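Local coordinates for protein DspB (Aggregatibacter actinomycetemcomitans, PDB 1YHT) that is a biofilm-releasing family 20 glycoside hydrolase that probably cleaves terminal beta-linked N-acetylhexosamine residues, at residues Leu21-Ala26 and Glu33-Phe38; Tyr60-His65 and Ile168-Asp173; Tyr82-Thr87 and Phe125-Lys130; Asp98-Tyr103 and Ile109-Glu114. One frame throughout, in Å; residues are numbered along the deposited sequence.

Contact 1 of 4, residues Leu21-Ala26 and Glu33-Phe38; sequences LMLDIA and EVIKSF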
loop_
_atom_site.group_PDB
_atom_site.type_symbol
_atom_site.label_atom_id
_atom_site.label_comp_id
_atom_site.label_asym_id
_atom_site.label_seq_id
_atom_site.Cartn_x
_atom_site.Cartn_y
_atom_site.Cartn_z
ATOM N N LEU A 21 -7.327 1.161 7.150
ATOM C CA LEU A 21 -7.495 0.216 6.075
ATOM C C LEU A 21 -6.482 0.516 4.995
ATOM O O LEU A 21 -6.276 1.681 4.606
ATOM C CB LEU A 21 -8.881 0.355 5.462
ATOM C CG LEU A 21 -9.232 -0.428 4.224
ATOM C CD1 LEU A 21 -9.208 -1.881 4.490
ATOM C CD2 LEU A 21 -10.576 0.019 3.748
ATOM N N MET A 22 -5.873 -0.543 4.488
ATOM C CA MET A 22 -5.199 -0.447 3.203
ATOM C C MET A 22 -6.102 -1.085 2.167
ATOM O O MET A 22 -6.458 -2.292 2.248
ATOM C CB MET A 22 -3.865 -1.176 3.269
ATOM C CG MET A 22 -2.972 -0.899 2.147
ATOM S SD MET A 22 -3.013 -1.857 0.641
ATOM C CE MET A 22 -3.902 -3.394 0.767
ATOM N N LEU A 23 -6.453 -0.311 1.161
ATOM C CA LEU A 23 -7.394 -0.794 0.168
ATOM C C LEU A 23 -6.661 -0.834 -1.149
ATOM O O LEU A 23 -6.146 0.207 -1.623
ATOM C CB LEU A 23 -8.623 0.136 0.052
ATOM C CG LEU A 23 -9.743 -0.430 -0.857
ATOM C CD1 LEU A 23 -10.407 -1.700 -0.343
ATOM C CD2 LEU A 23 -10.777 0.603 -1.107
ATOM N N ASP A 24 -6.613 -2.032 -1.732
ATOM C CA ASP A 24 -5.968 -2.247 -3.025
ATOM C C ASP A 24 -7.026 -2.047 -4.097
ATOM O O ASP A 24 -7.849 -2.912 -4.357
ATOM C CB ASP A 24 -5.333 -3.630 -3.075
ATOM C CG ASP A 24 -4.955 -4.085 -4.474
ATOM O OD1 ASP A 24 -4.854 -3.275 -5.435
ATOM O OD2 ASP A 24 -4.720 -5.313 -4.610
ATOM N N ILE A 25 -6.979 -0.869 -4.697
ATOM C CA ILE A 25 -7.878 -0.538 -5.772
ATOM C C ILE A 25 -7.217 -0.758 -7.120
ATOM O O ILE A 25 -7.837 -0.525 -8.112
ATOM C CB ILE A 25 -8.483 0.890 -5.649
ATOM C CG1 ILE A 25 -7.450 2.010 -5.805
ATOM C CG2 ILE A 25 -9.258 1.013 -4.298
ATOM C CD1 ILE A 25 -8.074 3.345 -5.826
ATOM N N ALA A 26 -5.983 -1.259 -7.140
ATOM C CA ALA A 26 -5.293 -1.536 -8.394
ATOM C C ALA A 26 -5.725 -2.870 -8.984
ATOM O O ALA A 26 -5.868 -3.003 -10.193
ATOM C CB ALA A 26 -3.780 -1.529 -8.173
ATOM N N GLU A 33 -18.855 5.545 -3.915
ATOM C CA GLU A 33 -19.840 5.196 -2.883
ATOM C C GLU A 33 -19.316 4.159 -1.887
ATOM O O GLU A 33 -19.460 4.320 -0.695
ATOM C CB GLU A 33 -21.142 4.687 -3.519
ATOM C CG GLU A 33 -22.099 5.781 -3.987
ATOM C CD GLU A 33 -22.846 6.501 -2.877
ATOM O OE1 GLU A 33 -22.900 5.952 -1.752
ATOM O OE2 GLU A 33 -23.362 7.636 -3.144
ATOM N N VAL A 34 -18.729 3.096 -2.402
ATOM C CA VAL A 34 -18.188 2.022 -1.587
ATOM C C VAL A 34 -16.950 2.480 -0.830
ATOM O O VAL A 34 -16.773 2.128 0.331
ATOM C CB VAL A 34 -17.901 0.787 -2.430
ATOM C CG1 VAL A 34 -17.139 -0.244 -1.643
ATOM C CG2 VAL A 34 -19.227 0.194 -3.020
ATOM N N ILE A 35 -16.100 3.299 -1.461
ATOM C CA ILE A 35 -14.956 3.874 -0.766
ATOM C C ILE A 35 -15.405 4.721 0.425
ATOM O O ILE A 35 -14.823 4.644 1.518
ATOM C CB ILE A 35 -14.072 4.674 -1.726
ATOM C CG1 ILE A 35 -13.340 3.685 -2.695
ATOM C CG2 ILE A 35 -13.033 5.456 -0.926
ATOM C CD1 ILE A 35 -12.557 4.319 -3.799
ATOM N N LYS A 36 -16.446 5.512 0.233
ATOM C CA LYS A 36 -17.053 6.263 1.330
ATOM C C LYS A 36 -17.617 5.364 2.452
ATOM O O LYS A 36 -17.541 5.743 3.617
ATOM C CB LYS A 36 -18.150 7.187 0.823
ATOM C CG LYS A 36 -17.645 8.419 0.103
ATOM C CD LYS A 36 -18.794 9.099 -0.621
ATOM C CE LYS A 36 -18.357 10.391 -1.326
ATOM N NZ LYS A 36 -19.550 11.198 -1.635
ATOM N N SER A 37 -18.174 4.202 2.105
ATOM C CA SER A 37 -18.601 3.245 3.121
ATOM C C SER A 37 -17.440 2.691 3.959
ATOM O O SER A 37 -17.550 2.544 5.154
ATOM C CB SER A 37 -19.431 2.109 2.481
ATOM O OG SER A 37 -20.690 2.585 2.002
ATOM N N PHE A 38 -16.310 2.380 3.314
ATOM C CA PHE A 38 -15.104 1.972 4.028
ATOM C C PHE A 38 -14.675 3.089 4.979
ATOM O O PHE A 38 -14.302 2.821 6.140
ATOM C CB PHE A 38 -13.935 1.698 3.045
ATOM C CG PHE A 38 -13.950 0.379 2.420
ATOM C CD1 PHE A 38 -13.892 -0.769 3.186
ATOM C CD2 PHE A 38 -14.004 0.251 1.036
ATOM C CE1 PHE A 38 -13.850 -2.015 2.586
ATOM C CE2 PHE A 38 -13.943 -0.974 0.446
ATOM C CZ PHE A 38 -13.893 -2.128 1.238
#

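Contact 2 of 4, residues Tyr60-His65 and Ile168-Asp173; sequences YAIESH and IDIFGD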
loop_
_atom_site.group_PDB
_atom_site.type_symbol
_atom_site.label_atom_id
_atom_site.label_comp_id
_atom_site.label_asym_id
_atom_site.label_seq_id
_atom_site.Cartn_x
_atom_site.Cartn_y
_atom_site.Cartn_z
ATOM N N TYR A 60 -3.344 1.364 -12.811
ATOM C CA TYR A 60 -3.063 2.634 -12.147
ATOM C C TYR A 60 -4.456 3.280 -12.106
ATOM O O TYR A 60 -4.959 3.742 -13.134
ATOM C CB TYR A 60 -2.095 3.500 -13.011
ATOM C CG TYR A 60 -1.718 4.796 -12.375
ATOM C CD1 TYR A 60 -0.654 4.854 -11.479
ATOM C CD2 TYR A 60 -2.460 5.960 -12.607
ATOM C CE1 TYR A 60 -0.298 6.055 -10.849
ATOM C CE2 TYR A 60 -2.142 7.163 -11.967
ATOM C CZ TYR A 60 -1.026 7.189 -11.091
ATOM O OH TYR A 60 -0.677 8.310 -10.425
ATOM N N ALA A 61 -5.059 3.326 -10.925
ATOM C CA ALA A 61 -6.494 3.509 -10.805
ATOM C C ALA A 61 -6.979 4.937 -10.505
ATOM O O ALA A 61 -8.093 5.108 -10.000
ATOM C CB ALA A 61 -7.029 2.565 -9.753
ATOM N N ILE A 62 -6.173 5.948 -10.827
ATOM C CA ILE A 62 -6.585 7.351 -10.733
ATOM C C ILE A 62 -6.192 8.100 -11.968
ATOM O O ILE A 62 -5.295 7.704 -12.692
ATOM C CB ILE A 62 -5.998 8.088 -9.466
ATOM C CG1 ILE A 62 -4.479 8.256 -9.554
ATOM C CG2 ILE A 62 -6.343 7.299 -8.247
ATOM C CD1 ILE A 62 -3.850 8.822 -8.254
ATOM N N GLU A 63 -6.856 9.232 -12.166
ATOM C CA GLU A 63 -6.576 10.113 -13.251
ATOM C C GLU A 63 -5.156 10.694 -13.154
ATOM O O GLU A 63 -4.606 10.909 -12.042
ATOM C CB GLU A 63 -7.620 11.234 -13.291
ATOM C CG GLU A 63 -7.528 12.127 -14.501
ATOM C CD GLU A 63 -8.780 12.955 -14.801
ATOM O OE1 GLU A 63 -9.758 13.014 -14.005
ATOM O OE2 GLU A 63 -8.785 13.503 -15.902
ATOM N N SER A 64 -4.587 10.996 -14.323
ATOM C CA SER A 64 -3.205 11.504 -14.410
ATOM C C SER A 64 -2.979 12.346 -15.669
ATOM O O SER A 64 -3.206 11.862 -16.780
ATOM C CB SER A 64 -2.192 10.361 -14.448
ATOM O OG SER A 64 -0.859 10.872 -14.567
ATOM N N HIS A 65 -2.532 13.589 -15.474
ATOM C CA HIS A 65 -1.957 14.388 -16.575
ATOM C C HIS A 65 -0.625 13.788 -17.075
ATOM O O HIS A 65 -0.416 13.609 -18.254
ATOM C CB HIS A 65 -1.686 15.832 -16.111
ATOM C CG HIS A 65 -2.871 16.749 -16.173
ATOM N ND1 HIS A 65 -3.995 16.578 -15.395
ATOM C CD2 HIS A 65 -3.060 17.897 -16.872
ATOM C CE1 HIS A 65 -4.850 17.559 -15.656
ATOM N NE2 HIS A 65 -4.314 18.363 -16.573
ATOM N N ILE A 168 0.728 13.969 -4.980
ATOM C CA ILE A 168 0.651 14.904 -3.854
ATOM C C ILE A 168 -0.347 16.024 -4.108
ATOM O O ILE A 168 -1.200 16.320 -3.256
ATOM C CB ILE A 168 2.071 15.460 -3.539
ATOM C CG1 ILE A 168 2.907 14.345 -2.983
ATOM C CG2 ILE A 168 2.019 16.627 -2.527
ATOM C CD1 ILE A 168 4.356 14.649 -2.846
ATOM N N ASP A 169 -0.299 16.623 -5.292
ATOM C CA ASP A 169 -1.261 17.661 -5.677
ATOM C C ASP A 169 -2.725 17.179 -5.684
ATOM O O ASP A 169 -3.637 17.889 -5.240
ATOM C CB ASP A 169 -0.955 18.209 -7.061
ATOM C CG ASP A 169 0.276 19.105 -7.083
ATOM O OD1 ASP A 169 0.759 19.503 -6.015
ATOM O OD2 ASP A 169 0.728 19.424 -8.175
ATOM N N ILE A 170 -2.939 15.974 -6.175
ATOM C CA ILE A 170 -4.269 15.346 -6.195
ATOM C C ILE A 170 -4.867 15.146 -4.782
ATOM O O ILE A 170 -5.994 15.528 -4.540
ATOM C CB ILE A 170 -4.224 14.002 -6.932
ATOM C CG1 ILE A 170 -3.978 14.193 -8.435
ATOM C CG2 ILE A 170 -5.531 13.211 -6.780
ATOM C CD1 ILE A 170 -3.593 12.833 -9.167
ATOM N N PHE A 171 -4.099 14.569 -3.860
ATOM C CA PHE A 171 -4.595 14.299 -2.501
ATOM C C PHE A 171 -4.577 15.554 -1.620
ATOM O O PHE A 171 -5.375 15.680 -0.680
ATOM C CB PHE A 171 -3.842 13.115 -1.869
ATOM C CG PHE A 171 -4.213 11.806 -2.500
ATOM C CD1 PHE A 171 -5.237 11.019 -1.950
ATOM C CD2 PHE A 171 -3.663 11.424 -3.705
ATOM C CE1 PHE A 171 -5.647 9.842 -2.567
ATOM C CE2 PHE A 171 -4.082 10.242 -4.356
ATOM C CZ PHE A 171 -5.042 9.455 -3.800
ATOM N N GLY A 172 -3.678 16.480 -1.935
ATOM C CA GLY A 172 -3.558 17.742 -1.196
ATOM C C GLY A 172 -3.569 17.564 0.333
ATOM O O GLY A 172 -2.966 16.631 0.845
ATOM N N ASP A 173 -4.288 18.433 1.055
ATOM C CA ASP A 173 -4.212 18.427 2.541
ATOM C C ASP A 173 -4.951 17.281 3.255
ATOM O O ASP A 173 -5.008 17.258 4.483
ATOM C CB ASP A 173 -4.617 19.812 3.140
ATOM C CG ASP A 173 -6.088 20.126 3.002
ATOM O OD1 ASP A 173 -6.902 19.301 2.530
ATOM O OD2 ASP A 173 -6.453 21.242 3.395
#

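Contact 3 of 4, residues Tyr82-Thr87 and Phe125-Lys130; sequences YINPYT and FKLVQK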
loop_
_atom_site.group_PDB
_atom_site.type_symbol
_atom_site.label_atom_id
_atom_site.label_comp_id
_atom_site.label_asym_id
_atom_site.label_seq_id
_atom_site.Cartn_x
_atom_site.Cartn_y
_atom_site.Cartn_z
ATOM N N TYR A 82 -15.183 5.675 -14.959
ATOM C CA TYR A 82 -14.411 5.956 -16.160
ATOM C C TYR A 82 -13.483 4.763 -16.500
ATOM O O TYR A 82 -12.770 4.245 -15.639
ATOM C CB TYR A 82 -13.566 7.250 -15.990
ATOM C CG TYR A 82 -14.415 8.490 -15.818
ATOM C CD1 TYR A 82 -14.951 9.168 -16.925
ATOM C CD2 TYR A 82 -14.711 8.970 -14.558
ATOM C CE1 TYR A 82 -15.753 10.305 -16.764
ATOM C CE2 TYR A 82 -15.536 10.094 -14.380
ATOM C CZ TYR A 82 -16.024 10.755 -15.479
ATOM O OH TYR A 82 -16.823 11.828 -15.269
ATOM N N ILE A 83 -13.494 4.369 -17.774
ATOM C CA ILE A 83 -12.701 3.280 -18.282
ATOM C C ILE A 83 -11.711 3.822 -19.298
ATOM O O ILE A 83 -12.096 4.435 -20.273
ATOM C CB ILE A 83 -13.589 2.229 -18.951
ATOM C CG1 ILE A 83 -14.610 1.640 -17.944
ATOM C CG2 ILE A 83 -12.735 1.135 -19.630
ATOM C CD1 ILE A 83 -14.081 0.827 -16.861
ATOM N N ASN A 84 -10.429 3.588 -19.072
ATOM C CA ASN A 84 -9.422 4.001 -20.047
ATOM C C ASN A 84 -9.595 3.110 -21.298
ATOM O O ASN A 84 -9.420 1.921 -21.199
ATOM C CB ASN A 84 -8.016 3.849 -19.438
ATOM C CG ASN A 84 -6.901 4.223 -20.421
ATOM O OD1 ASN A 84 -7.018 3.966 -21.625
ATOM N ND2 ASN A 84 -5.833 4.832 -19.921
ATOM N N PRO A 85 -9.958 3.680 -22.460
ATOM C CA PRO A 85 -10.238 2.761 -23.555
ATOM C C PRO A 85 -8.993 2.009 -24.070
ATOM O O PRO A 85 -9.167 1.027 -24.748
ATOM C CB PRO A 85 -10.812 3.666 -24.652
ATOM C CG PRO A 85 -10.181 5.006 -24.394
ATOM C CD PRO A 85 -10.152 5.084 -22.859
ATOM N N TYR A 86 -7.775 2.483 -23.789
ATOM C CA TYR A 86 -6.578 1.773 -24.243
ATOM C C TYR A 86 -6.245 0.600 -23.352
ATOM O O TYR A 86 -5.942 -0.483 -23.836
ATOM C CB TYR A 86 -5.331 2.668 -24.343
ATOM C CG TYR A 86 -4.178 1.950 -25.075
ATOM C CD1 TYR A 86 -4.246 1.748 -26.457
ATOM C CD2 TYR A 86 -3.063 1.448 -24.395
ATOM C CE1 TYR A 86 -3.227 1.090 -27.160
ATOM C CE2 TYR A 86 -2.030 0.790 -25.083
ATOM C CZ TYR A 86 -2.119 0.613 -26.474
ATOM O OH TYR A 86 -1.127 -0.034 -27.225
ATOM N N THR A 87 -6.299 0.811 -22.042
ATOM C CA THR A 87 -5.982 -0.248 -21.113
ATOM C C THR A 87 -7.177 -1.092 -20.803
ATOM O O THR A 87 -7.043 -2.199 -20.311
ATOM C CB THR A 87 -5.409 0.328 -19.799
ATOM O OG1 THR A 87 -6.432 1.064 -19.108
ATOM C CG2 THR A 87 -4.253 1.209 -20.095
ATOM N N PHE A 125 4.255 1.707 -16.254
ATOM C CA PHE A 125 5.068 1.435 -17.466
ATOM C C PHE A 125 4.198 1.414 -18.733
ATOM O O PHE A 125 4.526 2.002 -19.770
ATOM C CB PHE A 125 5.761 0.077 -17.344
ATOM C CG PHE A 125 6.828 -0.009 -16.251
ATOM C CD1 PHE A 125 7.434 1.107 -15.740
ATOM C CD2 PHE A 125 7.252 -1.242 -15.817
ATOM C CE1 PHE A 125 8.451 1.001 -14.778
ATOM C CE2 PHE A 125 8.263 -1.371 -14.835
ATOM C CZ PHE A 125 8.856 -0.251 -14.331
ATOM N N LYS A 126 3.070 0.725 -18.651
ATOM C CA LYS A 126 2.229 0.585 -19.818
ATOM C C LYS A 126 1.646 1.942 -20.258
ATOM O O LYS A 126 1.567 2.214 -21.442
ATOM C CB LYS A 126 1.130 -0.431 -19.557
ATOM C CG LYS A 126 1.670 -1.883 -19.346
ATOM C CD LYS A 126 2.732 -2.269 -20.425
ATOM C CE LYS A 126 3.051 -3.772 -20.512
ATOM N NZ LYS A 126 4.029 -4.002 -21.666
ATOM N N LEU A 127 1.251 2.802 -19.317
ATOM C CA LEU A 127 0.796 4.171 -19.678
ATOM C C LEU A 127 1.897 5.065 -20.267
ATOM O O LEU A 127 1.641 5.851 -21.201
ATOM C CB LEU A 127 0.161 4.850 -18.455
ATOM C CG LEU A 127 -1.163 4.252 -17.980
ATOM C CD1 LEU A 127 -1.505 4.749 -16.587
ATOM C CD2 LEU A 127 -2.255 4.560 -18.992
ATOM N N VAL A 128 3.089 4.987 -19.668
ATOM C CA VAL A 128 4.275 5.682 -20.175
ATOM C C VAL A 128 4.621 5.229 -21.613
ATOM O O VAL A 128 4.842 6.036 -22.519
ATOM C CB VAL A 128 5.496 5.447 -19.293
ATOM C CG1 VAL A 128 6.793 5.948 -20.019
ATOM C CG2 VAL A 128 5.320 6.211 -17.944
ATOM N N GLN A 129 4.663 3.919 -21.811
ATOM C CA GLN A 129 4.880 3.392 -23.145
ATOM C C GLN A 129 3.912 3.955 -24.183
ATOM O O GLN A 129 4.313 4.336 -25.279
ATOM C CB GLN A 129 4.756 1.861 -23.113
ATOM C CG GLN A 129 4.903 1.233 -24.527
ATOM C CD GLN A 129 4.991 -0.290 -24.483
ATOM O OE1 GLN A 129 5.816 -0.849 -23.752
ATOM N NE2 GLN A 129 4.071 -0.961 -25.200
ATOM N N LYS A 130 2.633 3.970 -23.863
ATOM C CA LYS A 130 1.603 4.453 -24.812
ATOM C C LYS A 130 1.809 5.959 -25.096
ATOM O O LYS A 130 1.820 6.410 -26.237
ATOM C CB LYS A 130 0.214 4.195 -24.216
ATOM C CG LYS A 130 -0.992 4.770 -24.999
ATOM C CD LYS A 130 -1.166 4.071 -26.333
ATOM C CE LYS A 130 -2.422 4.539 -27.109
ATOM N NZ LYS A 130 -2.406 6.020 -27.401
#

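Contact 4 of 4, residues Asp98-Tyr103 and Ile109-Glu114; sequences DDIKAY and IELIPE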
loop_
_atom_site.group_PDB
_atom_site.type_symbol
_atom_site.label_atom_id
_atom_site.label_comp_id
_atom_site.label_asym_id
_atom_site.label_seq_id
_atom_site.Cartn_x
_atom_site.Cartn_y
_atom_site.Cartn_z
ATOM N N ASP A 98 -11.881 14.322 -5.542
ATOM C CA ASP A 98 -12.181 15.507 -4.727
ATOM C C ASP A 98 -13.415 15.293 -3.826
ATOM O O ASP A 98 -13.429 15.709 -2.691
ATOM C CB ASP A 98 -12.420 16.729 -5.600
ATOM C CG ASP A 98 -11.140 17.298 -6.192
ATOM O OD1 ASP A 98 -10.018 16.968 -5.718
ATOM O OD2 ASP A 98 -11.290 18.108 -7.141
ATOM N N ASP A 99 -14.404 14.574 -4.339
ATOM C CA ASP A 99 -15.558 14.130 -3.577
ATOM C C ASP A 99 -15.135 13.163 -2.395
ATOM O O ASP A 99 -15.540 13.350 -1.238
ATOM C CB ASP A 99 -16.553 13.440 -4.528
ATOM C CG ASP A 99 -17.832 12.938 -3.809
ATOM O OD1 ASP A 99 -18.297 13.598 -2.877
ATOM O OD2 ASP A 99 -18.352 11.870 -4.186
ATOM N N ILE A 100 -14.257 12.205 -2.683
ATOM C CA ILE A 100 -13.765 11.273 -1.649
ATOM C C ILE A 100 -12.944 12.028 -0.585
ATOM O O ILE A 100 -13.086 11.741 0.587
ATOM C CB ILE A 100 -12.937 10.138 -2.295
ATOM C CG1 ILE A 100 -13.872 9.252 -3.142
ATOM C CG2 ILE A 100 -12.201 9.277 -1.249
ATOM C CD1 ILE A 100 -13.169 8.394 -4.173
ATOM N N LYS A 101 -12.090 12.957 -1.036
ATOM C CA LYS A 101 -11.215 13.747 -0.186
ATOM C C LYS A 101 -12.008 14.558 0.813
ATOM O O LYS A 101 -11.707 14.531 2.015
ATOM C CB LYS A 101 -10.354 14.696 -1.035
ATOM C CG LYS A 101 -9.242 14.003 -1.829
ATOM C CD LYS A 101 -8.662 14.858 -2.950
ATOM C CE LYS A 101 -8.328 16.302 -2.551
ATOM N NZ LYS A 101 -8.020 17.157 -3.789
ATOM N N ALA A 102 -13.009 15.291 0.311
ATOM C CA ALA A 102 -13.933 16.066 1.165
ATOM C C ALA A 102 -14.624 15.169 2.220
ATOM O O ALA A 102 -14.710 15.506 3.404
ATOM C CB ALA A 102 -14.962 16.840 0.291
ATOM N N TYR A 103 -15.047 13.992 1.801
ATOM C CA TYR A 103 -15.793 13.116 2.662
ATOM C C TYR A 103 -14.846 12.608 3.769
ATOM O O TYR A 103 -15.195 12.673 4.969
ATOM C CB TYR A 103 -16.398 11.986 1.846
ATOM C CG TYR A 103 -17.381 11.182 2.617
ATOM C CD1 TYR A 103 -18.687 11.633 2.764
ATOM C CD2 TYR A 103 -17.016 9.972 3.232
ATOM C CE1 TYR A 103 -19.627 10.902 3.541
ATOM C CE2 TYR A 103 -17.928 9.253 3.982
ATOM C CZ TYR A 103 -19.234 9.733 4.154
ATOM O OH TYR A 103 -20.161 9.013 4.898
ATOM N N ILE A 109 -10.553 11.161 8.504
ATOM C CA ILE A 109 -9.770 10.062 7.934
ATOM C C ILE A 109 -8.731 10.593 6.942
ATOM O O ILE A 109 -9.066 11.146 5.887
ATOM C CB ILE A 109 -10.685 8.971 7.265
ATOM C CG1 ILE A 109 -11.785 8.511 8.258
ATOM C CG2 ILE A 109 -9.848 7.802 6.782
ATOM C CD1 ILE A 109 -11.259 8.089 9.585
ATOM N N GLU A 110 -7.484 10.443 7.331
ATOM C CA GLU A 110 -6.336 10.694 6.488
ATOM C C GLU A 110 -6.276 9.734 5.299
ATOM O O GLU A 110 -6.515 8.536 5.434
ATOM C CB GLU A 110 -5.044 10.511 7.292
ATOM C CG GLU A 110 -3.807 10.957 6.522
ATOM C CD GLU A 110 -2.490 10.575 7.146
ATOM O OE1 GLU A 110 -2.437 9.878 8.171
ATOM O OE2 GLU A 110 -1.487 11.007 6.572
ATOM N N LEU A 111 -5.989 10.276 4.129
ATOM C CA LEU A 111 -5.759 9.479 2.907
ATOM C C LEU A 111 -4.251 9.357 2.707
ATOM O O LEU A 111 -3.549 10.361 2.653
ATOM C CB LEU A 111 -6.393 10.169 1.726
ATOM C CG LEU A 111 -7.929 10.389 1.845
ATOM C CD1 LEU A 111 -8.544 11.021 0.561
ATOM C CD2 LEU A 111 -8.620 9.071 2.123
ATOM N N ILE A 112 -3.753 8.133 2.617
ATOM C CA ILE A 112 -2.355 7.911 2.386
ATOM C C ILE A 112 -2.220 7.274 0.997
ATOM O O ILE A 112 -2.456 6.082 0.834
ATOM C CB ILE A 112 -1.698 7.054 3.481
ATOM C CG1 ILE A 112 -1.984 7.662 4.861
ATOM C CG2 ILE A 112 -0.198 6.810 3.170
ATOM C CD1 ILE A 112 -1.525 6.842 6.085
ATOM N N PRO A 113 -1.808 8.066 -0.003
ATOM C CA PRO A 113 -1.578 7.431 -1.314
ATOM C C PRO A 113 -0.331 6.557 -1.295
ATOM O O PRO A 113 0.634 6.906 -0.617
ATOM C CB PRO A 113 -1.422 8.627 -2.273
ATOM C CG PRO A 113 -0.705 9.692 -1.407
ATOM C CD PRO A 113 -1.498 9.519 -0.037
ATOM N N GLU A 114 -0.351 5.453 -2.059
ATOM C CA GLU A 114 0.801 4.592 -2.272
ATOM C C GLU A 114 1.119 4.524 -3.736
ATOM O O GLU A 114 0.350 3.949 -4.531
ATOM C CB GLU A 114 0.627 3.141 -1.732
ATOM C CG GLU A 114 1.918 2.323 -1.858
ATOM C CD GLU A 114 1.837 0.855 -1.477
ATOM O OE1 GLU A 114 0.849 0.412 -0.848
ATOM O OE2 GLU A 114 2.791 0.124 -1.868
#

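Contact 1 of 4, residues Leu21-Ala26 and Glu33-Phe38
Leu-21 and Leu-23 both carry CG opposite the backbone N (chi1 173° and -172°), which sends their methyl groups out from the strand toward the helix, where the Phe-38 side chain comes to meet them. The ring is met at two places. CD2 of Leu-21 lies obliquely against its root, 3.5 Å from Phe-38 CD1. Further along the ring, Leu-23 crosses the Phe-38 side chain at about a right angle, with its CD1 3.7 Å from Phe-38 CE2; its other methyl, CD2, sits 3.9 Å from the same CE2. One turn back, Ile-35 adds a looser touch, CG1 to Leu-23 CD2 at 4.3 Å. Over the short segments 21-24 and 33-38 the axes run nearly antiparallel, 11.3 Å apart at their closest, as expected for the helix of a beta-alpha-beta unit in a TIM barrel, here strand 18-24, helix 32-44 and strand 49-53. At the strand's end, Asp-24 OD1 accepts from Ala-26 N at 2.9 Å in an Asx turn, and Asp-24 OD2 pairs with Arg-27. No hydrogen bond joins the two segments. The 205 Å² they bury is held by hydrocarbon alone, so adhesion here depends on shape and exclusion of water.

Contact 2 of 4, residues Tyr60-His65 and Ile168-Asp173
Glu-63 OE2 is gripped twice, by a salt bridge from Arg-70 NE and a hydrogen bond from the backbone N of Ala-71, while its OE1 accepts a hydrogen bond from Tyr-94 N. Three donors thus hold the carboxylate, and the backbone of the same residue faces the helix end: Glu-63 O lies 3.6 Å from Ile-170 CD1, a packing contact with a methyl group. Ile-62 makes the rest of the meeting. Its CG1 sits between the backbone N and the carbonyl carbon (chi1 68°), and from there CD1 reaches forward to two partners, Ile-170 CD1 at 4.1 Å and Phe-171 CE2 at 4.2 Å. The methyl comes up to the edge of the Phe-171 ring, near its plane, and the two side chains meet at a slant. This joins the long excursion after barrel strand 49-53 to the C-terminal turn of helix 154-171, on the outside of a TIM barrel. The helix closes with Gly-172 N bonded to Ile-168 O at 2.8 Å, and Gly-172 then leaves helical geometry with positive phi. Helix 94-106 also packs on this patch, with Leu-97 touching both Ile-62 and Ile-170. Ser-64 OG reaches the same long helix by a hydrogen bond to Glu-166.

Contact 3 of 4, residues Tyr82-Thr87 and Phe125-Lys130
An Asx turn at Asn-84 shapes the link between strands 82-83 and 90-91 of a small antiparallel sheet, and it presents Asn-84, Tyr-86 and Thr-87 to helix 122-132. Asn-84 OD1 receives two backbone donors. Tyr-86 N comes in at 2.7 Å, in the carbonyl plane, whereas Thr-87 N, at 3.3 Å, stands well above that plane. The amide's other end, ND2, lies 3.7 Å from Leu-127 CD2 and is hydrogen-bonded to Gln-69 OE1. The same leucine methyl meets Thr-87 CG2 at 4.1 Å, the two side chains crossing at about a right angle.

The broader overlap is farther out, where Lys-130 lays its aliphatic chain over one face of the Tyr-86 ring. Bends at chi2 (67°) and chi4 fold the lysine across it. CD is almost exactly above the centre, 3.5 Å from the Tyr-86 centroid and 7° off the normal, a CH-pi contact. CE continues toward one side of the ring and comes 3.4 Å from Tyr-86 CD1. The ammonium rises away from the face: NZ is 5.1 Å from the Tyr-86 centroid.

At that range any cation-pi attraction is weak at most. The lysine therefore works here mainly through its methylenes, which cover the ring at the protein surface.

Contact 4 of 4, residues Asp98-Tyr103 and Ile109-Glu114
Lys-101 packs on Leu-111 with its inner chain and meets a flat group, the carboxylate of Asp-98, with its tip: Lys-101 NZ approaches OD1 of Asp-98 nearly along the C-O direction, a 2.8 Å salt bridge between residues three apart, about one helical turn. NZ also bonds to the backbone O of Ile-170, its strongest polar partner, so the ammonium joins this helix to the end of helix 154-171. Lys-101 gets there by a bend at chi3 (47°) that turns its end away from the strand. Nearer the backbone, CG lies 3.9 Å from Leu-111 CD1, the two side chains crossing at about a right angle. That leucine methyl is also 3.9 Å from Lys-101 CA, lying close to the helix backbone. Ile-100 adds a longer contact on the neighbouring position, its CG2 4.4 Å from Leu-111 CD1; the same CG2 also packs on Ile-35 of helix 32-44, while the end of the side chain leads away from the strand. Only one strand side chain thus enters between two consecutive helix residues, and no hydrogen bond crosses. A helix lying on the strand that directly follows it, with a strand leucine pointing outward from the sheet, is the alpha-to-beta half of the repeating pattern that builds a TIM barrel.

From the N terminus, contact 1 closes a short loop, strand 18-24 onto helix 32-44, before anything else opens. Contact 2 then opens at 60-65 and does not close until 168-173. Within that span lies contact 3, from 82-87 to 125-130, and within contact 3 lies contact 4, from 98-103 to 109-114; none of them cross. Contacts 1 and 4 sit side by side on the same barrel sheet, joined where Lys-36 NZ bridges to Asp-99 OD2 at 2.9 Å. Phe-171 of contact 2 packs on Leu-111 and Pro-113 of contact 4. Contact 3 stands farther out, with Leu-127 resting on Tyr-60 of contact 2.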